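Local coordinates for protein putative Glycosidase (Bacteroides thetaiotaomicron, PDB 3R67) that is a putative glycosidase whose ordered structure is mostly beta strand, with very little helix, consistent with a five-bladed beta-propeller of the beta-fructosidase clan, at residues A[56-61]-A[329-334]; A[84-89]-A[100-105]; A[125-130]-A[191-196]; A[144-149]-A[178-183]; A[262-267]-A[323-328]. All blocks are in the same frame, centred on the assembly; numbering follows the deposited sequence. Where two conformers were deposited one is given.

Contact 1 of 5, residues A[56-61]-A[329-334]. With EDO (1,2-ethanediol), chain K.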
# COMPACT_ATOMS: atom_id res chain seq x y z
N ALA A 56 -2.23 -6.65 2.73
CA ALA A 56 -2.32 -7.75 3.70
C ALA A 56 -3.51 -7.54 4.60
O ALA A 56 -3.81 -6.40 4.96
CB ALA A 56 -1.05 -7.88 4.51
N THR A 57 -4.22 -8.63 4.92
CA THR A 57 -5.37 -8.59 5.82
C THR A 57 -5.53 -9.98 6.46
O THR A 57 -4.82 -10.93 6.09
CB THR A 57 -6.63 -8.12 5.06
OG1 THR A 57 -7.61 -7.65 5.99
CG2 THR A 57 -7.18 -9.17 4.07
N ILE A 58 -6.41 -10.07 7.48
CA ILE A 58 -6.75 -11.30 8.17
C ILE A 58 -8.10 -11.78 7.63
O ILE A 58 -9.06 -11.01 7.62
CB ILE A 58 -6.76 -11.22 9.74
CG1 ILE A 58 -5.45 -10.65 10.37
CG2 ILE A 58 -7.15 -12.58 10.38
CD1 ILE A 58 -4.16 -11.48 10.19
N TYR A 59 -8.15 -13.03 7.15
CA TYR A 59 -9.36 -13.63 6.65
C TYR A 59 -9.43 -15.05 7.13
O TYR A 59 -8.54 -15.85 6.83
CB TYR A 59 -9.48 -13.55 5.11
CG TYR A 59 -10.73 -14.21 4.57
CD1 TYR A 59 -11.99 -13.66 4.80
CD2 TYR A 59 -10.66 -15.38 3.82
CE1 TYR A 59 -13.15 -14.29 4.35
CE2 TYR A 59 -11.81 -16.01 3.36
CZ TYR A 59 -13.05 -15.46 3.61
OH TYR A 59 -14.18 -16.07 3.12
N ASP A 60 -10.49 -15.35 7.91
CA ASP A 60 -10.82 -16.67 8.43
C ASP A 60 -9.58 -17.33 9.11
O ASP A 60 -9.19 -18.46 8.80
CB ASP A 60 -11.35 -17.53 7.26
CG ASP A 60 -12.00 -18.83 7.63
OD1 ASP A 60 -12.59 -18.90 8.72
OD2 ASP A 60 -11.98 -19.75 6.78
N GLY A 61 -8.98 -16.59 10.05
CA GLY A 61 -7.83 -17.04 10.85
C GLY A 61 -6.50 -17.14 10.11
O GLY A 61 -5.52 -17.64 10.68
N VAL A 329 -0.55 -6.37 9.50
CA VAL A 329 -1.57 -7.17 10.18
C VAL A 329 -1.11 -7.49 11.60
O VAL A 329 0.09 -7.59 11.86
CB VAL A 329 -1.96 -8.49 9.41
CG1 VAL A 329 -2.50 -8.19 8.02
CG2 VAL A 329 -0.81 -9.50 9.32
N PHE A 330 -2.08 -7.67 12.50
CA PHE A 330 -1.85 -8.08 13.88
C PHE A 330 -2.32 -9.51 13.98
O PHE A 330 -3.50 -9.80 13.79
CB PHE A 330 -2.54 -7.13 14.87
CG PHE A 330 -2.25 -7.44 16.32
CD1 PHE A 330 -0.97 -7.33 16.83
CD2 PHE A 330 -3.28 -7.79 17.18
CE1 PHE A 330 -0.72 -7.58 18.19
CE2 PHE A 330 -3.04 -8.02 18.54
CZ PHE A 330 -1.76 -7.93 19.03
N HIS A 331 -1.37 -10.43 14.16
CA HIS A 331 -1.64 -11.86 14.11
C HIS A 331 -0.82 -12.58 15.16
O HIS A 331 0.39 -12.41 15.24
CB HIS A 331 -1.31 -12.39 12.70
CG HIS A 331 -1.68 -13.81 12.46
ND1 HIS A 331 -3.01 -14.19 12.25
CD2 HIS A 331 -0.89 -14.89 12.32
CE1 HIS A 331 -2.97 -15.49 12.04
NE2 HIS A 331 -1.73 -15.97 12.09
N ASN A 332 -1.50 -13.35 16.00
CA ASN A 332 -0.95 -14.09 17.13
C ASN A 332 0.01 -13.18 17.97
O ASN A 332 1.15 -13.55 18.24
CB ASN A 332 -0.24 -15.38 16.68
CG ASN A 332 -1.07 -16.36 15.90
OD1 ASN A 332 -0.55 -17.03 15.01
ND2 ASN A 332 -2.35 -16.46 16.16
N GLN A 333 -0.49 -11.99 18.36
CA GLN A 333 0.11 -10.98 19.26
C GLN A 333 1.42 -10.37 18.71
O GLN A 333 2.23 -9.83 19.49
CB GLN A 333 0.38 -11.56 20.65
CG GLN A 333 -0.85 -12.20 21.34
CD GLN A 333 -2.20 -11.61 21.00
OE1 GLN A 333 -2.52 -10.47 21.30
NE2 GLN A 333 -2.98 -12.38 20.25
N LYS A 334 1.59 -10.34 17.40
CA LYS A 334 2.72 -9.70 16.74
C LYS A 334 2.22 -8.94 15.52
O LYS A 334 1.18 -9.29 14.99
CB LYS A 334 3.82 -10.72 16.34
CG LYS A 334 4.51 -11.38 17.50
CD LYS A 334 5.57 -12.33 17.00
CE LYS A 334 6.28 -13.04 18.13
NZ LYS A 334 7.29 -14.00 17.61
C1 EDO K . -5.40 -4.95 7.51
O1 EDO K . -6.71 -5.43 7.85
C2 EDO K . -5.23 -3.50 7.93
O2 EDO K . -3.83 -3.15 7.88
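Ala56 opens the contact against Val329: its CB lies 3.8 Å from Val329 CG1. Val329 CG1, anti to the valine carbonyl carbon (chi1 -59°), also lies 3.6 Å from Thr57 N. Thr57 starts its side chain away from 329-334. Its OG1, anti to the backbone N, shares a hydrogen bond of 3.0 Å with O1 of a 1,2-ethanediol that probably came from the crystallisation liquor. Ile58 contributes most of this segment's contact. The end of its longer branch, CD1, wedges between the two inward residues of 329-331, 3.8 Å from Val329 CB and 3.6 Å from His331 ND1, where it meets the imidazole obliquely. Past Asp60, Gly61 O approaches the His331 ring at its edge, near the ring plane, 3.6 Å from CE1. No hydrogen bond spans the two segments, so apolar contact carries the join. The far imidazole nitrogen, NE2, is hydrogen-bonded to Asp90 O, which would help hold the ring's rotation. The strands 56-59 and 329-331 run at 40° to each other and belong to different sheets, consistent with adjoining propeller blades. Val63 of strand 62-70 packs against Ile58, Val329 and His331. From strand 334-341, next to 323-331 in its sheet, Tyr338 packs on Ala56 and Val329, and Tyr336 on Val329 and His331.

Contact 2 of 5, residues A[84-89]-A[100-105]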
# COMPACT_ATOMS: atom_id res chain seq x y z
N LEU A 84 -3.51 -8.89 -9.34
CA LEU A 84 -3.21 -9.22 -7.95
C LEU A 84 -3.31 -10.72 -7.69
O LEU A 84 -4.33 -11.35 -7.97
CB LEU A 84 -4.12 -8.48 -6.98
CG LEU A 84 -4.21 -6.95 -7.13
CD1 LEU A 84 -5.11 -6.36 -6.06
CD2 LEU A 84 -2.82 -6.28 -7.12
N GLY A 85 -2.23 -11.27 -7.16
CA GLY A 85 -2.16 -12.66 -6.76
C GLY A 85 -2.67 -12.82 -5.34
O GLY A 85 -2.78 -11.85 -4.60
N TYR A 86 -2.99 -14.06 -4.95
CA TYR A 86 -3.52 -14.36 -3.62
C TYR A 86 -2.59 -15.36 -2.92
O TYR A 86 -2.39 -16.47 -3.41
CB TYR A 86 -4.93 -14.92 -3.79
CG TYR A 86 -5.71 -15.22 -2.51
CD1 TYR A 86 -5.43 -16.37 -1.76
CD2 TYR A 86 -6.83 -14.48 -2.17
CE1 TYR A 86 -6.20 -16.71 -0.65
CE2 TYR A 86 -7.62 -14.81 -1.07
CZ TYR A 86 -7.29 -15.92 -0.30
OH TYR A 86 -8.05 -16.21 0.81
N ALA A 87 -1.99 -14.94 -1.79
CA ALA A 87 -1.10 -15.77 -0.97
C ALA A 87 -1.68 -15.85 0.42
O ALA A 87 -2.17 -14.85 0.91
CB ALA A 87 0.31 -15.23 -0.97
N TYR A 88 -1.72 -17.03 1.02
CA TYR A 88 -2.34 -17.21 2.33
C TYR A 88 -1.39 -17.97 3.26
O TYR A 88 -0.65 -18.86 2.82
CB TYR A 88 -3.71 -17.94 2.21
CG TYR A 88 -3.64 -19.26 1.46
CD1 TYR A 88 -3.65 -19.30 0.06
CD2 TYR A 88 -3.63 -20.48 2.15
CE1 TYR A 88 -3.59 -20.52 -0.63
CE2 TYR A 88 -3.57 -21.69 1.47
CZ TYR A 88 -3.57 -21.71 0.08
OH TYR A 88 -3.51 -22.92 -0.58
N SER A 89 -1.42 -17.60 4.55
CA SER A 89 -0.57 -18.18 5.60
C SER A 89 -1.29 -18.33 6.91
O SER A 89 -2.04 -17.44 7.32
CB SER A 89 0.65 -17.28 5.83
OG SER A 89 1.52 -17.79 6.83
N VAL A 100 -3.85 -18.48 -10.06
CA VAL A 100 -4.53 -17.50 -10.90
C VAL A 100 -4.70 -16.18 -10.11
O VAL A 100 -4.78 -16.24 -8.86
CB VAL A 100 -5.90 -18.03 -11.44
CG1 VAL A 100 -5.68 -19.11 -12.50
CG2 VAL A 100 -6.82 -18.51 -10.32
N PRO A 101 -4.75 -14.99 -10.77
CA PRO A 101 -4.97 -13.75 -10.01
C PRO A 101 -6.42 -13.65 -9.55
O PRO A 101 -7.29 -14.30 -10.15
CB PRO A 101 -4.60 -12.64 -11.01
CG PRO A 101 -4.89 -13.22 -12.33
CD PRO A 101 -4.66 -14.71 -12.22
N VAL A 102 -6.70 -12.85 -8.51
CA VAL A 102 -8.07 -12.70 -7.99
C VAL A 102 -8.63 -11.30 -8.38
O VAL A 102 -9.84 -11.09 -8.29
CB VAL A 102 -8.16 -12.93 -6.45
CG1 VAL A 102 -7.90 -14.40 -6.11
CG2 VAL A 102 -7.22 -11.99 -5.67
N PHE A 103 -7.76 -10.38 -8.83
CA PHE A 103 -8.15 -9.02 -9.18
C PHE A 103 -7.31 -8.56 -10.36
O PHE A 103 -6.08 -8.71 -10.34
CB PHE A 103 -7.99 -8.10 -7.96
CG PHE A 103 -8.72 -6.79 -8.10
CD1 PHE A 103 -10.08 -6.71 -7.83
CD2 PHE A 103 -8.04 -5.63 -8.43
CE1 PHE A 103 -10.76 -5.50 -7.93
CE2 PHE A 103 -8.70 -4.41 -8.51
CZ PHE A 103 -10.06 -4.35 -8.27
N TYR A 104 -7.97 -8.06 -11.42
CA TYR A 104 -7.29 -7.72 -12.67
C TYR A 104 -8.14 -6.88 -13.59
O TYR A 104 -9.36 -6.88 -13.42
CB TYR A 104 -6.93 -9.05 -13.41
CG TYR A 104 -8.02 -10.09 -13.38
CD1 TYR A 104 -9.04 -10.09 -14.32
CD2 TYR A 104 -8.03 -11.09 -12.40
CE1 TYR A 104 -10.07 -11.03 -14.28
CE2 TYR A 104 -9.07 -12.02 -12.33
CZ TYR A 104 -10.08 -11.99 -13.28
OH TYR A 104 -11.09 -12.90 -13.22
N PRO A 105 -7.56 -6.25 -14.64
CA PRO A 105 -8.41 -5.55 -15.62
C PRO A 105 -9.27 -6.56 -16.38
O PRO A 105 -8.79 -7.64 -16.77
CB PRO A 105 -7.39 -4.82 -16.52
CG PRO A 105 -6.16 -5.58 -16.43
CD PRO A 105 -6.13 -6.14 -15.02
O HOH W 1 -2.91 -15.90 -7.05
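Leu84 lays its side chain beside that of Phe103, both pointing the same way, with Leu84 CD1 3.8 Å from Phe103 CD2 and oblique to the ring. Phe103 CG stands anti to its backbone N (chi1 -164°), which carries the far end of the ring beyond the leucine. Their backbones form a single antiparallel hydrogen-bonded bridge: Leu84 N gives a nearly straight bond of 2.8 Å to Phe103 O, while Leu84 O takes its bond, 2.9 Å long, from Val102 N. Two residues on from Leu84, Tyr86 CB touches Val102 CG1 at 3.8 Å. Where the chains diverge, a water fills in: it accepts from Tyr86 N and donates to Val100 O at 2.6 Å. The loop 100-105 thus flanks strand 82-89 after strand 96-97, at the edge of a sheet consistent with one beta-propeller blade. Leu66 of strand 62-70 touches Tyr86 and Val102, whereas the Phe103 ring meets Tyr136 and Trp157 edge-to-face and makes a cation-pi contact with Lys159.

Contact 3 of 5, residues A[125-130]-A[191-196]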
# COMPACT_ATOMS: atom_id res chain seq x y z
N ALA A 125 -8.22 -3.08 4.20
CA ALA A 125 -8.68 -2.99 5.58
C ALA A 125 -10.08 -3.57 5.64
O ALA A 125 -10.73 -3.67 4.60
CB ALA A 125 -8.62 -1.57 6.10
N VAL A 126 -10.53 -3.97 6.81
CA VAL A 126 -11.86 -4.57 6.90
C VAL A 126 -12.72 -3.78 7.92
O VAL A 126 -12.21 -3.28 8.93
CB VAL A 126 -11.77 -6.10 7.26
CG1 VAL A 126 -11.23 -6.34 8.68
CG2 VAL A 126 -13.11 -6.80 7.05
N THR A 127 -14.02 -3.70 7.64
CA THR A 127 -14.98 -3.11 8.57
C THR A 127 -15.28 -4.11 9.69
O THR A 127 -15.02 -5.32 9.52
CB THR A 127 -16.27 -2.70 7.85
OG1 THR A 127 -17.00 -3.87 7.46
CG2 THR A 127 -16.03 -1.78 6.68
N GLU A 128 -15.90 -3.64 10.79
CA GLU A 128 -16.33 -4.48 11.91
C GLU A 128 -17.32 -5.57 11.47
O GLU A 128 -17.43 -6.58 12.15
CB GLU A 128 -17.00 -3.65 13.03
CG GLU A 128 -16.08 -2.74 13.82
CD GLU A 128 -16.72 -2.03 15.01
OE1 GLU A 128 -17.96 -2.06 15.14
OE2 GLU A 128 -15.96 -1.44 15.82
N ASP A 129 -18.07 -5.33 10.39
CA ASP A 129 -19.10 -6.25 9.91
C ASP A 129 -18.60 -7.15 8.76
O ASP A 129 -19.39 -7.87 8.16
CB ASP A 129 -20.32 -5.45 9.48
CG ASP A 129 -20.96 -4.75 10.69
OD1 ASP A 129 -21.03 -5.38 11.78
OD2 ASP A 129 -21.37 -3.58 10.56
N GLY A 130 -17.28 -7.16 8.52
CA GLY A 130 -16.66 -8.06 7.57
C GLY A 130 -16.57 -7.65 6.12
O GLY A 130 -16.39 -8.51 5.25
N GLN A 191 -8.22 -5.86 14.01
CA GLN A 191 -7.97 -4.59 13.33
C GLN A 191 -9.12 -4.30 12.39
O GLN A 191 -9.37 -5.06 11.45
CB GLN A 191 -6.62 -4.63 12.60
CG GLN A 191 -6.19 -3.29 12.02
CD GLN A 191 -4.83 -3.36 11.41
OE1 GLN A 191 -4.26 -4.45 11.19
NE2 GLN A 191 -4.28 -2.20 11.08
N VAL A 192 -9.85 -3.21 12.68
CA VAL A 192 -11.03 -2.83 11.91
C VAL A 192 -10.95 -1.36 11.50
O VAL A 192 -10.26 -0.57 12.14
CB VAL A 192 -12.33 -3.11 12.72
CG1 VAL A 192 -12.55 -4.61 12.96
CG2 VAL A 192 -12.38 -2.32 14.04
N ILE A 193 -11.70 -0.99 10.45
CA ILE A 193 -11.81 0.39 9.98
C ILE A 193 -12.48 1.22 11.09
O ILE A 193 -13.54 0.85 11.59
CB ILE A 193 -12.57 0.46 8.62
CG1 ILE A 193 -11.70 -0.22 7.51
CG2 ILE A 193 -12.93 1.92 8.26
CD1 ILE A 193 -12.36 -0.38 6.07
N ALA A 194 -11.82 2.32 11.50
CA ALA A 194 -12.27 3.21 12.58
C ALA A 194 -13.14 4.37 12.06
O ALA A 194 -12.87 4.94 11.00
CB ALA A 194 -11.07 3.78 13.32
N LYS A 195 -14.14 4.75 12.85
CA LYS A 195 -15.03 5.86 12.58
C LYS A 195 -14.74 6.94 13.61
O LYS A 195 -14.79 6.66 14.81
CB LYS A 195 -16.49 5.37 12.61
CG LYS A 195 -17.45 6.18 11.76
CD LYS A 195 -18.72 5.39 11.52
CE LYS A 195 -19.63 6.04 10.52
NZ LYS A 195 -20.80 5.18 10.20
N ILE A 196 -14.32 8.12 13.15
CA ILE A 196 -13.99 9.29 13.98
C ILE A 196 -14.89 10.44 13.54
O ILE A 196 -14.96 10.72 12.33
CB ILE A 196 -12.47 9.66 13.87
CG1 ILE A 196 -11.57 8.47 14.29
CG2 ILE A 196 -12.12 10.93 14.67
CD1 ILE A 196 -10.07 8.62 13.94
O HOH W 2 -8.72 -3.78 8.93
O HOH W 3 -15.76 -0.81 10.57
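Ile193 N donates to Val126 O at 2.8 Å, from a position tilted 27° out of the carbonyl plane, at the centre of the tight part of the contact. The segments belong to different sheets, consistent with neighbouring blades of a beta-propeller, and the touching parts 125-128 and 191-193 run 89° apart. Val192 CA adds a CA-H...O contact of 3.2 Å to Val126 O, so the carbonyl is gripped from two successive residues. Ile193 then closes over the strand. Its CG1, anti to the carbonyl carbon (chi1 -67°), sits 3.6 Å from Ala125 CB, and CD1 continues toward Thr127 CG2. Val133 of strand 132-139, Ile182 of strand 180-187 and Leu217 also pack on Ile193.

Round this bond the contact is looser and wetter. Direct backbone bonding stops after the one hydrogen bond, and waters take over on each flank of it. One accepts from Val126 N and donates to Gln191 O; the second accepts from Glu128 N and donates to Ile193 O. Glu128 is the exposed end and begins the corner of the type I turn from Thr127 to Gly130, closed by a bond from Gly130 N to Thr127 O. Thr127 OG1 accepts from Leu131 N, with a weak additional bond from Asp129 N. At this exposed end the aliphatic part of the glutamate crosses the valine side chain, Glu128 CG resting 3.7 Å from Val192 CG2.

Contact 4 of 5, residues A[144-149]-A[178-183]. With EDO (1,2-ethanediol), chain I.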
# COMPACT_ATOMS: atom_id res chain seq x y z
N ALA A 144 -3.15 7.76 -13.65
CA ALA A 144 -3.22 6.93 -12.44
C ALA A 144 -4.33 7.46 -11.57
O ALA A 144 -4.35 8.64 -11.25
CB ALA A 144 -1.87 6.93 -11.70
N ARG A 145 -5.27 6.60 -11.20
CA ARG A 145 -6.39 6.98 -10.35
C ARG A 145 -6.55 6.01 -9.18
O ARG A 145 -6.53 4.80 -9.38
CB ARG A 145 -7.72 7.03 -11.16
CG ARG A 145 -7.81 8.06 -12.26
CD ARG A 145 -9.11 7.93 -13.04
NE ARG A 145 -9.29 9.00 -14.02
CZ ARG A 145 -8.86 8.96 -15.28
NH1 ARG A 145 -8.22 7.88 -15.74
NH2 ARG A 145 -9.06 9.99 -16.09
N LEU A 146 -6.72 6.56 -7.97
CA LEU A 146 -7.03 5.79 -6.77
C LEU A 146 -8.48 5.31 -6.85
O LEU A 146 -9.39 6.13 -6.95
CB LEU A 146 -6.79 6.66 -5.51
CG LEU A 146 -7.12 6.07 -4.15
CD1 LEU A 146 -6.24 4.86 -3.84
CD2 LEU A 146 -6.98 7.15 -3.07
N ALA A 147 -8.70 3.99 -6.86
CA ALA A 147 -10.05 3.42 -6.98
C ALA A 147 -10.41 2.54 -5.76
O ALA A 147 -9.54 2.13 -5.01
CB ALA A 147 -10.15 2.59 -8.25
N VAL A 148 -11.69 2.21 -5.63
CA VAL A 148 -12.21 1.38 -4.55
C VAL A 148 -12.84 0.10 -5.12
O VAL A 148 -13.50 0.11 -6.17
CB VAL A 148 -13.25 2.15 -3.67
CG1 VAL A 148 -13.69 1.30 -2.47
CG2 VAL A 148 -12.69 3.48 -3.19
N ALA A 149 -12.60 -1.01 -4.40
CA ALA A 149 -13.19 -2.31 -4.64
C ALA A 149 -13.53 -2.94 -3.29
O ALA A 149 -12.80 -2.71 -2.34
CB ALA A 149 -12.25 -3.18 -5.46
N LYS A 178 -3.19 7.90 -6.03
CA LYS A 178 -2.73 6.57 -5.62
C LYS A 178 -2.31 6.56 -4.15
O LYS A 178 -2.23 7.63 -3.54
CB LYS A 178 -1.53 6.13 -6.50
CG LYS A 178 -0.33 7.09 -6.52
CD LYS A 178 0.96 6.44 -7.05
CE LYS A 178 0.90 5.97 -8.48
NZ LYS A 178 2.17 5.30 -8.85
N SER A 179 -2.02 5.36 -3.60
CA SER A 179 -1.45 5.05 -2.29
C SER A 179 -2.29 5.62 -1.12
O SER A 179 -1.97 6.67 -0.57
CB SER A 179 -0.03 5.60 -2.20
OG SER A 179 0.70 5.16 -3.34
N ALA A 180 -3.32 4.88 -0.69
CA ALA A 180 -4.21 5.32 0.38
C ALA A 180 -4.13 4.43 1.60
O ALA A 180 -4.17 3.19 1.51
CB ALA A 180 -5.64 5.37 -0.12
N SER A 181 -4.06 5.08 2.76
CA SER A 181 -3.98 4.48 4.08
C SER A 181 -5.22 4.83 4.91
O SER A 181 -5.27 5.92 5.49
CB SER A 181 -2.72 4.95 4.79
OG SER A 181 -1.58 4.54 4.06
N ILE A 182 -6.21 3.91 4.97
CA ILE A 182 -7.43 4.09 5.78
C ILE A 182 -7.05 4.02 7.26
O ILE A 182 -6.19 3.22 7.60
CB ILE A 182 -8.54 3.05 5.41
CG1 ILE A 182 -9.18 3.41 4.06
CG2 ILE A 182 -9.66 2.99 6.49
CD1 ILE A 182 -10.39 2.46 3.61
N VAL A 183 -7.72 4.81 8.14
CA VAL A 183 -7.48 4.78 9.58
C VAL A 183 -8.23 3.56 10.17
O VAL A 183 -9.43 3.38 9.98
CB VAL A 183 -7.86 6.10 10.31
CG1 VAL A 183 -7.65 5.97 11.81
CG2 VAL A 183 -7.05 7.27 9.77
C1 EDO I . 1.49 4.00 -12.54
O1 EDO I . 1.45 3.91 -11.11
C2 EDO I . 2.33 5.20 -12.96
O2 EDO I . 1.68 6.37 -12.46
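Lys178 NZ donates a hydrogen bond of 2.7 Å to O1 of a 1,2-ethanediol, probably from the crystallisation liquor, which is also bonded to Glu120 OE1. The diol lies next to Ala144 as well, its O2 3.7 Å from Ala144 CB, and so touches both segments. The surrounding arrangement is consistent with two blades of a beta-propeller meeting: strand 144-151 belongs to one antiparallel sheet, and strand 180-187 to the next sheet along the chain. A bend in the lysine chain at chi3 (62°) brings Lys178 CE near Ala144 CB, at a loose 4.4 Å.

No hydrogen bond joins the two segments directly; Ser177, just before Lys178, bridges the backbones instead, its OG bonded to Leu146 N and its main chain to Ala144. Ser179 starts its side chain away from 144-149 and bonds through OG to Glu247. What remains across the seam is van der Waals contact. Leu146 CB backs onto Lys178 N at 3.8 Å, and with CG anti to the backbone N (chi1 177°) the branched end is carried on to Ala180. Phe164, Leu135 and Met202 pack around this apolar pair. Both leucine methyls straddle the alanine, Leu146 CD2 at 3.7 Å and CD1 at 3.8 Å from Ala180 CB.

Contact 5 of 5, residues A[262-267]-A[323-328]. With EDO (1,2-ethanediol), chain K.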
# COMPACT_ATOMS: atom_id res chain seq x y z
N LEU A 262 2.47 4.73 8.92
CA LEU A 262 3.71 4.18 8.38
C LEU A 262 3.76 4.54 6.90
O LEU A 262 2.79 4.31 6.17
CB LEU A 262 3.84 2.65 8.60
CG LEU A 262 4.31 2.11 9.97
CD1 LEU A 262 3.31 2.37 11.04
CD2 LEU A 262 4.54 0.60 9.90
N TYR A 263 4.84 5.19 6.44
CA TYR A 263 4.83 5.59 5.04
C TYR A 263 6.18 5.34 4.40
O TYR A 263 7.15 4.96 5.05
CB TYR A 263 4.41 7.10 4.89
CG TYR A 263 5.40 8.10 5.45
CD1 TYR A 263 5.35 8.49 6.78
CD2 TYR A 263 6.36 8.68 4.63
CE1 TYR A 263 6.26 9.41 7.29
CE2 TYR A 263 7.30 9.57 5.14
CZ TYR A 263 7.25 9.93 6.48
OH TYR A 263 8.15 10.84 6.99
N ASN A 264 6.21 5.53 3.10
CA ASN A 264 7.40 5.33 2.27
C ASN A 264 7.99 6.66 1.83
O ASN A 264 7.30 7.46 1.21
CB ASN A 264 7.03 4.50 1.05
CG ASN A 264 6.49 3.16 1.42
OD1 ASN A 264 7.24 2.30 1.84
ND2 ASN A 264 5.20 2.94 1.21
N GLY A 265 9.27 6.86 2.11
CA GLY A 265 10.01 8.05 1.73
C GLY A 265 10.98 7.77 0.60
O GLY A 265 11.79 6.85 0.71
N LYS A 266 10.91 8.56 -0.49
CA LYS A 266 11.88 8.43 -1.59
C LYS A 266 12.94 9.52 -1.41
O LYS A 266 12.61 10.68 -1.21
CB LYS A 266 11.23 8.46 -2.98
CG LYS A 266 12.23 8.23 -4.10
CD LYS A 266 11.60 8.40 -5.46
CE LYS A 266 12.62 8.40 -6.56
NZ LYS A 266 11.98 8.54 -7.89
N ASN A 267 14.20 9.15 -1.46
CA ASN A 267 15.31 10.06 -1.26
C ASN A 267 15.72 10.71 -2.57
O ASN A 267 15.88 10.02 -3.57
CB ASN A 267 16.49 9.29 -0.65
CG ASN A 267 17.59 10.15 -0.11
OD1 ASN A 267 17.36 11.21 0.48
ND2 ASN A 267 18.81 9.64 -0.18
N VAL A 323 11.92 -0.82 0.05
CA VAL A 323 11.29 -1.51 1.15
C VAL A 323 9.94 -0.79 1.17
O VAL A 323 9.68 0.09 2.02
CB VAL A 323 12.10 -1.59 2.47
CG1 VAL A 323 13.20 -2.64 2.38
CG2 VAL A 323 12.66 -0.23 2.89
N PHE A 324 9.16 -1.02 0.09
CA PHE A 324 7.91 -0.31 -0.11
C PHE A 324 6.86 -0.98 0.75
O PHE A 324 6.27 -1.99 0.34
CB PHE A 324 7.53 -0.29 -1.60
CG PHE A 324 6.46 0.73 -1.91
CD1 PHE A 324 6.81 2.05 -2.20
CD2 PHE A 324 5.12 0.38 -1.88
CE1 PHE A 324 5.83 3.00 -2.48
CE2 PHE A 324 4.13 1.33 -2.14
CZ PHE A 324 4.50 2.63 -2.45
N ILE A 325 6.63 -0.40 1.95
CA ILE A 325 5.73 -0.97 2.98
C ILE A 325 4.29 -0.68 2.57
O ILE A 325 4.01 0.41 2.08
CB ILE A 325 6.09 -0.46 4.40
CG1 ILE A 325 5.92 1.08 4.57
CG2 ILE A 325 7.55 -0.91 4.71
CD1 ILE A 325 6.04 1.58 5.95
N GLU A 326 3.40 -1.70 2.66
CA GLU A 326 2.05 -1.53 2.14
C GLU A 326 0.99 -2.43 2.83
O GLU A 326 -0.21 -2.15 2.72
CB GLU A 326 2.13 -1.87 0.65
CG GLU A 326 0.92 -1.48 -0.18
CD GLU A 326 1.14 -1.67 -1.66
OE1 GLU A 326 2.22 -1.29 -2.17
OE2 GLU A 326 0.20 -2.13 -2.33
N GLY A 327 1.42 -3.49 3.51
CA GLY A 327 0.54 -4.38 4.26
C GLY A 327 0.95 -4.44 5.72
O GLY A 327 2.14 -4.48 6.01
N LEU A 328 -0.01 -4.45 6.64
CA LEU A 328 0.24 -4.51 8.10
C LEU A 328 -0.89 -5.27 8.79
O LEU A 328 -2.06 -4.89 8.65
CB LEU A 328 0.38 -3.09 8.70
CG LEU A 328 0.79 -2.97 10.20
CD1 LEU A 328 2.10 -3.68 10.51
CD2 LEU A 328 0.87 -1.51 10.65
C1 EDO K . -5.40 -4.95 7.51
O1 EDO K . -6.71 -5.43 7.85
C2 EDO K . -5.23 -3.50 7.93
O2 EDO K . -3.83 -3.15 7.88
O HOH W 4 9.86 2.72 1.86
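Asn264 supplies the polar link, its amide bonding to both backbone atoms of Ile325 as a neighbouring strand would. Asn264 OD1 accepts from Ile325 N at 2.8 Å on a lone pair, and Asn264 ND2 donates to Ile325 O at 2.9 Å, nearly straight (170°) and in the amide plane. The two bonds hold the amide flat. A water donates to both Asn264 OD1 and Val323 O, bridging two acceptors only 3.3 Å apart. A 1,2-ethanediol donates from O2 to Leu328 O at 2.6 Å. The aromatic contact uses the same amide: Asn264 ND2 lies 3.6 Å above the Phe324 ring plane, over its centre. In the apolar contact, Ile325 CG1 stands between backbone N and carbonyl carbon (chi1 63°), and CD1 reaches Leu262 CB at 3.6 Å. The strands run roughly antiparallel at 156° but in separate sheets, consistent with adjoining beta-propeller blades. Leu337 of strand 334-341 packs on Leu262 and Ile325, Pro250 of strand 245-255 on Leu262 and Leu328.

From the N terminus, strand 50-59 opens contact 1, which closes only near the C terminus at 329-334, so the first and last sheets meet and the other four contacts all lie within its span. Contact 2 closes first, a short loop at the edge of the first sheet. Contact 3 opens next and encloses contact 4; both join the sheet of 118-162 to the mixed sheet. Contact 5 follows in series, tying that mixed sheet to the last one. Contacts 1 and 5 share strand 323-331 and a 1,2-ethanediol, Ala56 CB packing on Gly327 CA. Phe103 of contact 2 touches Ala149 of contact 4, linking the first two sheets.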